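Local coordinates for protein aminopeptidase N (Francisella tularensis subsp. tularensis, PDB 5DLL) that is a zinc-dependent aminopeptidase of the M1 family that releases N-terminal amino acids from peptides, probably in the breakdown of intracellular peptides, at residues A[499-504]-A[532-537]; A[474-479]-A[520-525]; A[554-559]-A[573-578]. One frame throughout, in Å; residues are numbered along the deposited sequence.

Contact 1. Residues A[499-504]-A[532-537]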
ATOM      1  N   MET A 499     -15.461  15.651  15.764  1.00 66.56           N
ATOM      2  CA  MET A 499     -16.845  15.408  16.155  1.00 69.62           C
ATOM      3  C   MET A 499     -17.805  16.555  15.853  1.00 67.84           C
ATOM      4  O   MET A 499     -17.403  17.645  15.440  1.00 63.80           O
ATOM      5  CB  MET A 499     -16.898  15.056  17.650  1.00 73.88           C
ATOM      6  CG  MET A 499     -16.222  16.061  18.578  1.00 78.40           C
ATOM      7  SD  MET A 499     -17.280  17.422  19.112  1.00 87.91           S
ATOM      8  CE  MET A 499     -18.400  16.574  20.222  1.00 87.85           C
ATOM      9  N   GLY A 500     -19.089  16.264  16.047  1.00 67.16           N
ATOM     10  CA  GLY A 500     -20.160  17.245  15.935  1.00 68.88           C
ATOM     11  C   GLY A 500     -21.381  16.737  16.676  1.00 70.13           C
ATOM     12  O   GLY A 500     -21.419  15.582  17.101  1.00 69.29           O
ATOM     13  N   LEU A 501     -22.374  17.602  16.847  1.00 73.81           N
ATOM     14  CA  LEU A 501     -23.648  17.205  17.440  1.00 74.19           C
ATOM     15  C   LEU A 501     -24.755  17.433  16.427  1.00 72.91           C
ATOM     16  O   LEU A 501     -24.713  18.393  15.657  1.00 73.25           O
ATOM     17  CB  LEU A 501     -23.928  17.998  18.719  1.00 76.88           C
ATOM     18  CG  LEU A 501     -22.955  17.777  19.882  1.00 77.23           C
ATOM     19  CD1 LEU A 501     -23.336  18.662  21.059  1.00 79.35           C
ATOM     20  CD2 LEU A 501     -22.909  16.314  20.298  1.00 77.35           C
ATOM     21  N   ILE A 502     -25.739  16.540  16.427  1.00 72.50           N
ATOM     22  CA  ILE A 502     -26.881  16.640  15.529  1.00 73.66           C
ATOM     23  C   ILE A 502     -28.161  16.641  16.367  1.00 75.65           C
ATOM     24  O   ILE A 502     -28.487  15.645  17.011  1.00 76.26           O
ATOM     25  CB  ILE A 502     -26.905  15.472  14.513  1.00 71.55           C
ATOM     26  CG1 ILE A 502     -25.496  15.184  13.977  1.00 68.78           C
ATOM     27  CG2 ILE A 502     -27.847  15.782  13.357  1.00 72.75           C
ATOM     28  CD1 ILE A 502     -25.431  14.004  13.029  1.00 66.99           C
ATOM     29  N   ASN A 503     -28.871  17.766  16.372  1.00 80.07           N
ATOM     30  CA  ASN A 503     -30.154  17.871  17.082  1.00 83.39           C
ATOM     31  C   ASN A 503     -31.289  17.234  16.258  1.00 88.16           C
ATOM     32  O   ASN A 503     -31.071  16.866  15.099  1.00 91.87           O
ATOM     33  CB  ASN A 503     -30.447  19.337  17.455  1.00 84.42           C
ATOM     34  CG  ASN A 503     -30.590  20.249  16.247  1.00 83.46           C
ATOM     35  OD1 ASN A 503     -30.429  19.830  15.102  1.00 80.29           O
ATOM     36  ND2 ASN A 503     -30.890  21.517  16.509  1.00 84.48           N
ATOM     37  N   PRO A 504     -32.500  17.086  16.845  1.00 90.64           N
ATOM     38  CA  PRO A 504     -33.594  16.412  16.119  1.00 88.81           C
ATOM     39  C   PRO A 504     -34.007  17.095  14.810  1.00 87.88           C
ATOM     40  O   PRO A 504     -34.611  16.455  13.948  1.00 84.47           O
ATOM     41  CB  PRO A 504     -34.750  16.436  17.123  1.00 92.09           C
ATOM     42  CG  PRO A 504     -34.099  16.587  18.456  1.00 90.99           C
ATOM     43  CD  PRO A 504     -32.919  17.472  18.205  1.00 89.25           C
ATOM     44  N   PRO A 532     -29.157  15.622  21.809  1.00 98.47           N
ATOM     45  CA  PRO A 532     -28.633  15.339  20.488  1.00 91.48           C
ATOM     46  C   PRO A 532     -28.056  13.934  20.374  1.00 85.61           C
ATOM     47  O   PRO A 532     -27.850  13.256  21.384  1.00 83.96           O
ATOM     48  CB  PRO A 532     -27.511  16.366  20.359  1.00 91.72           C
ATOM     49  CG  PRO A 532     -26.983  16.501  21.754  1.00 92.51           C
ATOM     50  CD  PRO A 532     -28.080  16.083  22.706  1.00 94.94           C
ATOM     51  N   VAL A 533     -27.809  13.518  19.137  1.00 85.17           N
ATOM     52  CA  VAL A 533     -27.023  12.320  18.850  1.00 88.69           C
ATOM     53  C   VAL A 533     -25.642  12.786  18.380  1.00 80.66           C
ATOM     54  O   VAL A 533     -25.528  13.752  17.618  1.00 67.11           O
ATOM     55  CB  VAL A 533     -27.708  11.384  17.817  1.00 92.45           C
ATOM     56  CG1 VAL A 533     -28.190  12.149  16.588  1.00 87.47           C
ATOM     57  CG2 VAL A 533     -26.782  10.236  17.420  1.00 92.85           C
ATOM     58  N   ALA A 534     -24.599  12.111  18.856  1.00 78.63           N
ATOM     59  CA  ALA A 534     -23.224  12.554  18.625  1.00 73.11           C
ATOM     60  C   ALA A 534     -22.618  11.919  17.374  1.00 63.62           C
ATOM     61  O   ALA A 534     -22.771  10.719  17.139  1.00 63.59           O
ATOM     62  CB  ALA A 534     -22.366  12.250  19.844  1.00 68.79           C
ATOM     63  N   SER A 535     -21.950  12.745  16.571  1.00 63.63           N
ATOM     64  CA  SER A 535     -21.147  12.284  15.440  1.00 64.58           C
ATOM     65  C   SER A 535     -19.696  12.253  15.907  1.00 65.32           C
ATOM     66  O   SER A 535     -19.101  13.305  16.136  1.00 63.66           O
ATOM     67  CB  SER A 535     -21.308  13.233  14.253  1.00 60.85           C
ATOM     68  OG  SER A 535     -20.485  12.842  13.173  1.00 67.76           O
ATOM     69  N   LEU A 536     -19.136  11.053  16.056  1.00 64.02           N
ATOM     70  CA  LEU A 536     -17.848  10.874  16.733  1.00 66.40           C
ATOM     71  C   LEU A 536     -16.801  10.169  15.873  1.00 67.81           C
ATOM     72  O   LEU A 536     -17.126   9.284  15.077  1.00 75.72           O
ATOM     73  CB  LEU A 536     -18.054  10.093  18.032  1.00 65.54           C
ATOM     74  CG  LEU A 536     -18.647  10.902  19.189  1.00 65.96           C
ATOM     75  CD1 LEU A 536     -19.125   9.981  20.301  1.00 68.33           C
ATOM     76  CD2 LEU A 536     -17.637  11.910  19.714  1.00 64.60           C
ATOM     77  N   PHE A 537     -15.543  10.567  16.064  1.00 62.39           N
ATOM     78  CA  PHE A 537     -14.411  10.047  15.293  1.00 68.54           C
ATOM     79  C   PHE A 537     -14.663  10.157  13.788  1.00 65.23           C
ATOM     80  O   PHE A 537     -14.631   9.167  13.049  1.00 60.01           O
ATOM     81  CB  PHE A 537     -14.078   8.610  15.716  1.00 68.58           C
ATOM     82  CG  PHE A 537     -13.686   8.487  17.162  1.00 67.82           C
ATOM     83  CD1 PHE A 537     -12.393   8.789  17.572  1.00 69.29           C
ATOM     84  CD2 PHE A 537     -14.614   8.092  18.118  1.00 68.50           C
ATOM     85  CE1 PHE A 537     -12.030   8.686  18.906  1.00 73.88           C
ATOM     86  CE2 PHE A 537     -14.258   7.986  19.454  1.00 65.63           C
ATOM     87  CZ  PHE A 537     -12.964   8.285  19.848  1.00 70.94           C
TER
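Residues 499-502 and 533-535 run antiparallel, their short axes 4.7 Å apart at 153°, with Gly500–Ser535 and Ile502–Val533 as hydrogen-bonded pairs and Leu501–Ala534 as the non-hydrogen-bonded pair between them. They belong to a three-stranded antiparallel sheet of the Ig-like β-sandwich domain, in which 495-502 is the central strand and 533-535 lies along one side. Each hydrogen-bonded pair is doubly linked: Gly500 N reaches Ser535 O at 3.0 Å and Ser535 N returns to Gly500 O at 2.9 Å, while Ile502 and Val533 exchange the same two bonds two residues further along.

Side chains alternate between the faces. On one, Ile502 and Val533 lie beside each other, Ile502 CB 4.1 Å from Val533 CG1, and both also touch His557 of the helix 552-561 that covers this face. The other face turns to strand 472-480 of the partner sheet. Here the CD2 branch of Leu501 meets the Ala534 methyl, CB, at 4.1 Å, and Pro532 and Ala534 both pack on Tyr473. At the far end Met499 CB lies 3.8 Å from Leu536 CD2.

Ser535 sits on the helix-covered face across from Gly500, where its CB passes 3.7 Å from Gly500 O. Its hydroxyl, held anti to the backbone N (chi1 177°), turns to polar groups beyond the two strands: OG hydrogen-bonds with Asp562 OD2, Arg538 NE and Asn567 ND2.

Contact 2. Residues A[474-479]-A[520-525]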
ATOM      1  N   SER A 474     -23.254  15.996  28.479  1.00 88.56           N
ATOM      2  CA  SER A 474     -22.052  15.579  29.208  1.00 87.98           C
ATOM      3  C   SER A 474     -21.458  14.295  28.619  1.00 87.57           C
ATOM      4  O   SER A 474     -21.878  13.191  28.975  1.00 88.92           O
ATOM      5  CB  SER A 474     -22.388  15.381  30.693  1.00 87.77           C
ATOM      6  OG  SER A 474     -21.267  14.927  31.432  1.00 88.15           O
ATOM      7  N   LEU A 475     -20.481  14.447  27.724  1.00 80.62           N
ATOM      8  CA  LEU A 475     -19.804  13.306  27.099  1.00 76.58           C
ATOM      9  C   LEU A 475     -18.540  12.923  27.855  1.00 69.95           C
ATOM     10  O   LEU A 475     -17.631  13.741  27.998  1.00 60.93           O
ATOM     11  CB  LEU A 475     -19.432  13.625  25.648  1.00 81.06           C
ATOM     12  CG  LEU A 475     -18.652  12.541  24.889  1.00 81.16           C
ATOM     13  CD1 LEU A 475     -19.479  11.272  24.729  1.00 80.10           C
ATOM     14  CD2 LEU A 475     -18.200  13.062  23.534  1.00 81.26           C
ATOM     15  N   THR A 476     -18.473  11.672  28.303  1.00 72.40           N
ATOM     16  CA  THR A 476     -17.278  11.147  28.962  1.00 76.23           C
ATOM     17  C   THR A 476     -16.688   9.989  28.143  1.00 78.23           C
ATOM     18  O   THR A 476     -17.418   9.150  27.609  1.00 74.24           O
ATOM     19  CB  THR A 476     -17.552  10.749  30.438  1.00 75.75           C
ATOM     20  OG1 THR A 476     -16.317  10.441  31.095  1.00 77.49           O
ATOM     21  CG2 THR A 476     -18.490   9.556  30.550  1.00 73.94           C
ATOM     22  N   LEU A 477     -15.361   9.979  28.030  1.00 81.19           N
ATOM     23  CA  LEU A 477     -14.643   8.994  27.225  1.00 83.72           C
ATOM     24  C   LEU A 477     -13.587   8.308  28.079  1.00 82.83           C
ATOM     25  O   LEU A 477     -13.019   8.930  28.975  1.00 83.19           O
ATOM     26  CB  LEU A 477     -13.975   9.674  26.028  1.00 80.72           C
ATOM     27  CG  LEU A 477     -14.907  10.354  25.018  1.00 78.26           C
ATOM     28  CD1 LEU A 477     -14.103  11.163  24.010  1.00 74.03           C
ATOM     29  CD2 LEU A 477     -15.788   9.336  24.307  1.00 77.08           C
ATOM     30  N   GLU A 478     -13.330   7.032  27.794  1.00 86.15           N
ATOM     31  CA  GLU A 478     -12.341   6.248  28.536  1.00 92.26           C
ATOM     32  C   GLU A 478     -11.532   5.339  27.614  1.00 85.73           C
ATOM     33  O   GLU A 478     -12.039   4.329  27.115  1.00 79.76           O
ATOM     34  CB  GLU A 478     -13.019   5.407  29.622  1.00 99.61           C
ATOM     35  CG  GLU A 478     -12.060   4.503  30.389  1.00106.30           C
ATOM     36  CD  GLU A 478     -12.665   3.952  31.663  1.00113.89           C
ATOM     37  OE1 GLU A 478     -13.905   3.805  31.720  1.00108.09           O
ATOM     38  OE2 GLU A 478     -11.898   3.663  32.605  1.00110.79           O
ATOM     39  N   GLN A 479     -10.267   5.697  27.413  1.00 80.17           N
ATOM     40  CA  GLN A 479      -9.366   4.906  26.581  1.00 76.97           C
ATOM     41  C   GLN A 479      -8.649   3.839  27.406  1.00 76.23           C
ATOM     42  O   GLN A 479      -8.028   4.136  28.428  1.00 73.82           O
ATOM     43  CB  GLN A 479      -8.348   5.793  25.860  1.00 71.10           C
ATOM     44  CG  GLN A 479      -7.553   6.729  26.756  1.00 70.85           C
ATOM     45  CD  GLN A 479      -6.171   7.004  26.217  1.00 68.07           C
ATOM     46  OE1 GLN A 479      -5.443   6.081  25.850  1.00 68.25           O
ATOM     47  NE2 GLN A 479      -5.796   8.276  26.170  1.00 68.07           N
ATOM     48  N   LYS A 520      -9.333   8.895  31.599  1.00 81.88           N
ATOM     49  CA  LYS A 520     -10.751   9.252  31.557  1.00 83.25           C
ATOM     50  C   LYS A 520     -10.896  10.775  31.580  1.00 80.06           C
ATOM     51  O   LYS A 520     -10.142  11.463  32.271  1.00 79.39           O
ATOM     52  CB  LYS A 520     -11.496   8.600  32.730  1.00 87.12           C
ATOM     53  CG  LYS A 520     -12.980   8.943  32.828  1.00 89.99           C
ATOM     54  CD  LYS A 520     -13.844   7.737  33.195  1.00102.29           C
ATOM     55  CE  LYS A 520     -13.428   7.055  34.494  1.00107.11           C
ATOM     56  NZ  LYS A 520     -13.394   7.983  35.658  1.00104.80           N
ATOM     57  N   GLN A 521     -11.851  11.291  30.806  1.00 78.14           N
ATOM     58  CA  GLN A 521     -12.061  12.736  30.678  1.00 82.98           C
ATOM     59  C   GLN A 521     -13.474  13.048  30.171  1.00 81.03           C
ATOM     60  O   GLN A 521     -13.910  12.502  29.157  1.00 84.45           O
ATOM     61  CB  GLN A 521     -11.017  13.333  29.730  1.00 84.58           C
ATOM     62  CG  GLN A 521     -10.885  14.847  29.804  1.00 94.59           C
ATOM     63  CD  GLN A 521      -9.757  15.384  28.936  1.00 99.85           C
ATOM     64  OE1 GLN A 521      -8.759  14.703  28.690  1.00 85.54           O
ATOM     65  NE2 GLN A 521      -9.913  16.617  28.466  1.00107.64           N
ATOM     66  N   THR A 522     -14.181  13.920  30.888  1.00 81.60           N
ATOM     67  CA  THR A 522     -15.537  14.330  30.517  1.00 74.49           C
ATOM     68  C   THR A 522     -15.501  15.704  29.844  1.00 70.13           C
ATOM     69  O   THR A 522     -14.646  16.535  30.159  1.00 68.64           O
ATOM     70  CB  THR A 522     -16.470  14.362  31.751  1.00 73.57           C
ATOM     71  OG1 THR A 522     -16.438  13.091  32.409  1.00 67.40           O
ATOM     72  CG2 THR A 522     -17.909  14.670  31.357  1.00 74.72           C
ATOM     73  N   TYR A 523     -16.427  15.923  28.911  1.00 72.68           N
ATOM     74  CA  TYR A 523     -16.507  17.166  28.138  1.00 78.05           C
ATOM     75  C   TYR A 523     -17.927  17.722  28.187  1.00 80.02           C
ATOM     76  O   TYR A 523     -18.889  17.026  27.849  1.00 69.88           O
ATOM     77  CB  TYR A 523     -16.095  16.917  26.683  1.00 81.83           C
ATOM     78  CG  TYR A 523     -14.761  16.219  26.561  1.00 83.75           C
ATOM     79  CD1 TYR A 523     -14.682  14.831  26.581  1.00 74.05           C
ATOM     80  CD2 TYR A 523     -13.577  16.946  26.456  1.00 81.53           C
ATOM     81  CE1 TYR A 523     -13.466  14.184  26.491  1.00 73.95           C
ATOM     82  CE2 TYR A 523     -12.356  16.305  26.363  1.00 82.98           C
ATOM     83  CZ  TYR A 523     -12.308  14.923  26.381  1.00 74.67           C
ATOM     84  OH  TYR A 523     -11.105  14.270  26.289  1.00 70.73           O
ATOM     85  N   THR A 524     -18.047  18.979  28.610  1.00 81.84           N
ATOM     86  CA  THR A 524     -19.355  19.611  28.795  1.00 74.62           C
ATOM     87  C   THR A 524     -19.687  20.595  27.663  1.00 76.87           C
ATOM     88  O   THR A 524     -18.851  21.414  27.265  1.00 65.35           O
ATOM     89  CB  THR A 524     -19.464  20.308  30.172  1.00 70.86           C
ATOM     90  OG1 THR A 524     -20.827  20.679  30.408  1.00 69.46           O
ATOM     91  CG2 THR A 524     -18.581  21.556  30.256  1.00 75.34           C
ATOM     92  N   PHE A 525     -20.913  20.488  27.147  1.00 79.35           N
ATOM     93  CA  PHE A 525     -21.422  21.378  26.105  1.00 83.97           C
ATOM     94  C   PHE A 525     -22.682  22.081  26.595  1.00 90.03           C
ATOM     95  O   PHE A 525     -23.730  21.453  26.743  1.00 91.97           O
ATOM     96  CB  PHE A 525     -21.733  20.588  24.831  1.00 80.30           C
ATOM     97  CG  PHE A 525     -20.522  19.970  24.192  1.00 86.47           C
ATOM     98  CD1 PHE A 525     -19.675  20.735  23.403  1.00 89.84           C
ATOM     99  CD2 PHE A 525     -20.228  18.624  24.381  1.00 77.73           C
ATOM    100  CE1 PHE A 525     -18.555  20.174  22.815  1.00 90.52           C
ATOM    101  CE2 PHE A 525     -19.108  18.055  23.793  1.00 79.51           C
ATOM    102  CZ  PHE A 525     -18.271  18.831  23.009  1.00 78.48           C
TER
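In the second sheet of the Ig-like β-sandwich, strand 520-525 forms an outer edge and pairs antiparallel with 472-480, bringing Thr522 directly across from Thr476. The flanking pairs, Leu475–Tyr523 and Leu477–Gln521, are hydrogen-bonded. Leu477 N donates to Gln521 O at 3.1 Å, and Gln521 N returns to Leu477 O at 3.2 Å, almost in line with the C=O bond.

Between them, on the outward face, Thr476 OG1 and Thr522 OG1 hydrogen-bond at 3.0 Å. The torsions differ: in Thr476 OG1 lies anti to the backbone N (chi1 -171°), whereas in Thr522 it lies beside the N (chi1 -55°), and this turns each hydroxyl toward the other strand. The Thr522 methyl, CG2, then lies 3.4 Å from Ser474 OG.

The inward face is shaped by Tyr523. Leu475 O lies at the edge of its ring, near the ring plane and 3.4 Å from Tyr523 CD1. Further out, Leu477 CD1 lies 4.0 Å from Tyr523 CE1, the side chains running nearly perpendicular. The phenol OH reaches on to the backbone carbonyl of Glu515 in strand 508-516, so the side chain spans from one sheet to the other.

Along the outward row Glu478 OE2 and Lys520 NZ remain 5.5 Å apart, so any attraction between their opposite charges is probably weak across this partly exposed edge, and the threonine pair supplies the direct polar side-chain link.

Contact 3. Residues A[554-559]-A[573-578]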
ATOM      1  N   ASP A 554     -30.895   6.366  16.339  1.00 85.03           N
ATOM      2  CA  ASP A 554     -29.745   7.261  16.525  1.00 82.87           C
ATOM      3  C   ASP A 554     -28.755   7.146  15.370  1.00 74.81           C
ATOM      4  O   ASP A 554     -28.245   8.154  14.885  1.00 67.27           O
ATOM      5  CB  ASP A 554     -29.023   6.972  17.849  1.00 87.09           C
ATOM      6  CG  ASP A 554     -29.719   7.592  19.047  1.00 88.35           C
ATOM      7  OD1 ASP A 554     -30.930   7.878  18.957  1.00 82.76           O
ATOM      8  OD2 ASP A 554     -29.049   7.793  20.080  1.00 93.16           O
ATOM      9  N   LEU A 555     -28.479   5.916  14.941  1.00 78.52           N
ATOM     10  CA  LEU A 555     -27.621   5.677  13.777  1.00 79.80           C
ATOM     11  C   LEU A 555     -28.308   6.141  12.489  1.00 68.63           C
ATOM     12  O   LEU A 555     -27.659   6.678  11.593  1.00 70.93           O
ATOM     13  CB  LEU A 555     -27.241   4.192  13.671  1.00 80.93           C
ATOM     14  CG  LEU A 555     -26.377   3.611  14.800  1.00 74.57           C
ATOM     15  CD1 LEU A 555     -26.301   2.096  14.702  1.00 68.07           C
ATOM     16  CD2 LEU A 555     -24.981   4.215  14.787  1.00 73.06           C
ATOM     17  N   LEU A 556     -29.622   5.945  12.415  1.00 66.18           N
ATOM     18  CA  LEU A 556     -30.411   6.363  11.252  1.00 65.40           C
ATOM     19  C   LEU A 556     -30.458   7.891  11.132  1.00 59.72           C
ATOM     20  O   LEU A 556     -30.538   8.429  10.027  1.00 56.49           O
ATOM     21  CB  LEU A 556     -31.835   5.791  11.335  1.00 68.11           C
ATOM     22  CG  LEU A 556     -32.371   5.036  10.118  1.00 70.69           C
ATOM     23  CD1 LEU A 556     -31.440   3.907   9.699  1.00 65.40           C
ATOM     24  CD2 LEU A 556     -33.763   4.502  10.432  1.00 85.10           C
ATOM     25  N   HIS A 557     -30.411   8.580  12.273  1.00 60.36           N
ATOM     26  CA  HIS A 557     -30.330  10.045  12.304  1.00 67.79           C
ATOM     27  C   HIS A 557     -28.963  10.539  11.805  1.00 67.26           C
ATOM     28  O   HIS A 557     -28.883  11.537  11.086  1.00 60.00           O
ATOM     29  CB  HIS A 557     -30.597  10.565  13.726  1.00 71.49           C
ATOM     30  CG  HIS A 557     -30.915  12.030  13.791  1.00 77.57           C
ATOM     31  ND1 HIS A 557     -32.197  12.521  13.648  1.00 77.01           N
ATOM     32  CD2 HIS A 557     -30.121  13.109  13.992  1.00 73.74           C
ATOM     33  CE1 HIS A 557     -32.176  13.838  13.754  1.00 80.23           C
ATOM     34  NE2 HIS A 557     -30.929  14.219  13.961  1.00 78.42           N
ATOM     35  N   ILE A 558     -27.896   9.836  12.186  1.00 64.50           N
ATOM     36  CA  ILE A 558     -26.545  10.152  11.710  1.00 59.39           C
ATOM     37  C   ILE A 558     -26.446   9.904  10.205  1.00 54.48           C
ATOM     38  O   ILE A 558     -25.844  10.691   9.480  1.00 52.49           O
ATOM     39  CB  ILE A 558     -25.466   9.342  12.468  1.00 57.67           C
ATOM     40  CG1 ILE A 558     -25.390   9.807  13.927  1.00 61.37           C
ATOM     41  CG2 ILE A 558     -24.097   9.502  11.818  1.00 60.60           C
ATOM     42  CD1 ILE A 558     -24.569   8.909  14.828  1.00 62.58           C
ATOM     43  N   VAL A 559     -27.057   8.820   9.739  1.00 55.71           N
ATOM     44  CA  VAL A 559     -27.085   8.513   8.307  1.00 62.97           C
ATOM     45  C   VAL A 559     -27.826   9.594   7.511  1.00 62.71           C
ATOM     46  O   VAL A 559     -27.459   9.890   6.373  1.00 62.20           O
ATOM     47  CB  VAL A 559     -27.734   7.132   8.039  1.00 64.33           C
ATOM     48  CG1 VAL A 559     -27.941   6.900   6.544  1.00 62.23           C
ATOM     49  CG2 VAL A 559     -26.884   6.017   8.639  1.00 64.79           C
ATOM     50  N   GLN A 573     -23.252   1.032   7.618  1.00 60.51           N
ATOM     51  CA  GLN A 573     -22.644  -0.298   7.592  1.00 55.86           C
ATOM     52  C   GLN A 573     -22.790  -0.982   8.959  1.00 59.85           C
ATOM     53  O   GLN A 573     -22.864  -2.205   9.040  1.00 59.69           O
ATOM     54  CB  GLN A 573     -21.163  -0.218   7.183  1.00 50.73           C
ATOM     55  CG  GLN A 573     -20.907   0.390   5.805  1.00 52.68           C
ATOM     56  CD  GLN A 573     -21.050  -0.595   4.650  1.00 55.44           C
ATOM     57  OE1 GLN A 573     -20.189  -1.454   4.435  1.00 46.57           O
ATOM     58  NE2 GLN A 573     -22.125  -0.450   3.878  1.00 52.26           N
ATOM     59  N   GLN A 574     -22.837  -0.190  10.028  1.00 59.31           N
ATOM     60  CA  GLN A 574     -23.025  -0.719  11.378  1.00 60.20           C
ATOM     61  C   GLN A 574     -24.443  -1.238  11.592  1.00 59.74           C
ATOM     62  O   GLN A 574     -24.649  -2.217  12.307  1.00 57.88           O
ATOM     63  CB  GLN A 574     -22.706   0.355  12.416  1.00 66.12           C
ATOM     64  CG  GLN A 574     -22.817  -0.125  13.855  1.00 76.40           C
ATOM     65  CD  GLN A 574     -21.895   0.624  14.798  1.00 93.13           C
ATOM     66  OE1 GLN A 574     -20.688   0.714  14.565  1.00 95.07           O
ATOM     67  NE2 GLN A 574     -22.458   1.159  15.878  1.00 94.60           N
ATOM     68  N   ILE A 575     -25.415  -0.572  10.975  1.00 63.39           N
ATOM     69  CA  ILE A 575     -26.818  -0.981  11.062  1.00 62.50           C
ATOM     70  C   ILE A 575     -27.044  -2.273  10.281  1.00 65.61           C
ATOM     71  O   ILE A 575     -27.530  -3.259  10.833  1.00 69.94           O
ATOM     72  CB  ILE A 575     -27.759   0.122  10.528  1.00 61.93           C
ATOM     73  CG1 ILE A 575     -27.767   1.318  11.486  1.00 68.18           C
ATOM     74  CG2 ILE A 575     -29.178  -0.404  10.353  1.00 66.67           C
ATOM     75  CD1 ILE A 575     -28.254   2.607  10.858  1.00 71.14           C
ATOM     76  N   ALA A 576     -26.684  -2.251   8.998  1.00 63.91           N
ATOM     77  CA  ALA A 576     -26.829  -3.412   8.113  1.00 62.90           C
ATOM     78  C   ALA A 576     -26.150  -4.667   8.674  1.00 60.32           C
ATOM     79  O   ALA A 576     -26.663  -5.768   8.528  1.00 55.14           O
ATOM     80  CB  ALA A 576     -26.276  -3.089   6.730  1.00 63.53           C
ATOM     81  N   THR A 577     -24.999  -4.490   9.317  1.00 56.43           N
ATOM     82  CA  THR A 577     -24.279  -5.594   9.942  1.00 52.01           C
ATOM     83  C   THR A 577     -25.056  -6.176  11.125  1.00 55.54           C
ATOM     84  O   THR A 577     -25.170  -7.398  11.247  1.00 55.11           O
ATOM     85  CB  THR A 577     -22.871  -5.147  10.391  1.00 52.60           C
ATOM     86  OG1 THR A 577     -22.095  -4.821   9.232  1.00 60.15           O
ATOM     87  CG2 THR A 577     -22.154  -6.244  11.179  1.00 53.59           C
ATOM     88  N   ASN A 578     -25.589  -5.307  11.983  1.00 56.34           N
ATOM     89  CA  ASN A 578     -26.375  -5.748  13.139  1.00 60.67           C
ATOM     90  C   ASN A 578     -27.715  -6.387  12.751  1.00 63.62           C
ATOM     91  O   ASN A 578     -28.228  -7.240  13.473  1.00 61.25           O
ATOM     92  CB  ASN A 578     -26.595  -4.592  14.118  1.00 61.23           C
ATOM     93  CG  ASN A 578     -25.305  -4.139  14.786  1.00 75.58           C
ATOM     94  OD1 ASN A 578     -24.284  -4.839  14.750  1.00 60.35           O
ATOM     95  ND2 ASN A 578     -25.343  -2.962  15.401  1.00 86.24           N
TER
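Leu555 carries CG beside its backbone N and anti to its carbonyl carbon (chi1 -65°), and Ile575 places CG1 in the same way. With chi2 at 160° the isoleucine chain is stretched out, and its terminal CD1 is delivered to the helix opposite. The two side chains overlap head to tail: Ile575 CD1 rests 3.4 Å from Leu555 CB, while Leu555 CD1 lies alongside Ile575 CG1 at 3.6 Å. From the next position on the first helix, Leu556 CD1 approaches the same Ile575 CD1 at 3.6 Å, the two side chains running nearly perpendicular. Val559, one turn beyond Leu555, adds its CG2 branch at 4.3 Å from Ile575 CD1.

These residues join helices 552-561 and 565-581, consecutive in the chain and roughly antiparallel, a helical hairpin at the start of the ARM-repeat-like C-terminal region. The axes of the two segments come within 10.2 Å, with 142° between their directions. Three residues of 554-559 meet Ile575. Phe590 of helix 588-598 also touches Ile575, and Glu589 touches Leu556, so the next helix closes over the same spot.

At the partly exposed margin, Gln574 extends across the end of Leu555, its NE2 4.1 Å from both Leu555 CD1 and Leu555 CD2. On the second helix Thr577 OG1 donates to Gln573 O at 2.7 Å, a carbonyl that also accepts from Thr577 N.

Contacts 1 and 2 sit in the two facing sheets of the sandwich, centres 14 Å apart, and their segments alternate along the chain. They touch in the sandwich core, where Met499 CE packs on Phe525 CZ at 3.6 Å and Leu536 CD2 meets Leu475 CD2 at 4.0 Å. Contact 3 lies on the other side of contact 1's sheet, its centre also 14 Å away. There Asn503 O probably accepts a hydrogen bond from His557 NE2 at 2.9 Å, joining the Ig-like domain to the helical region. Contacts 2 and 3 do not touch, their nearest atoms about 11 Å apart. All three lie away from the zinc held by His309, His313 and Glu332.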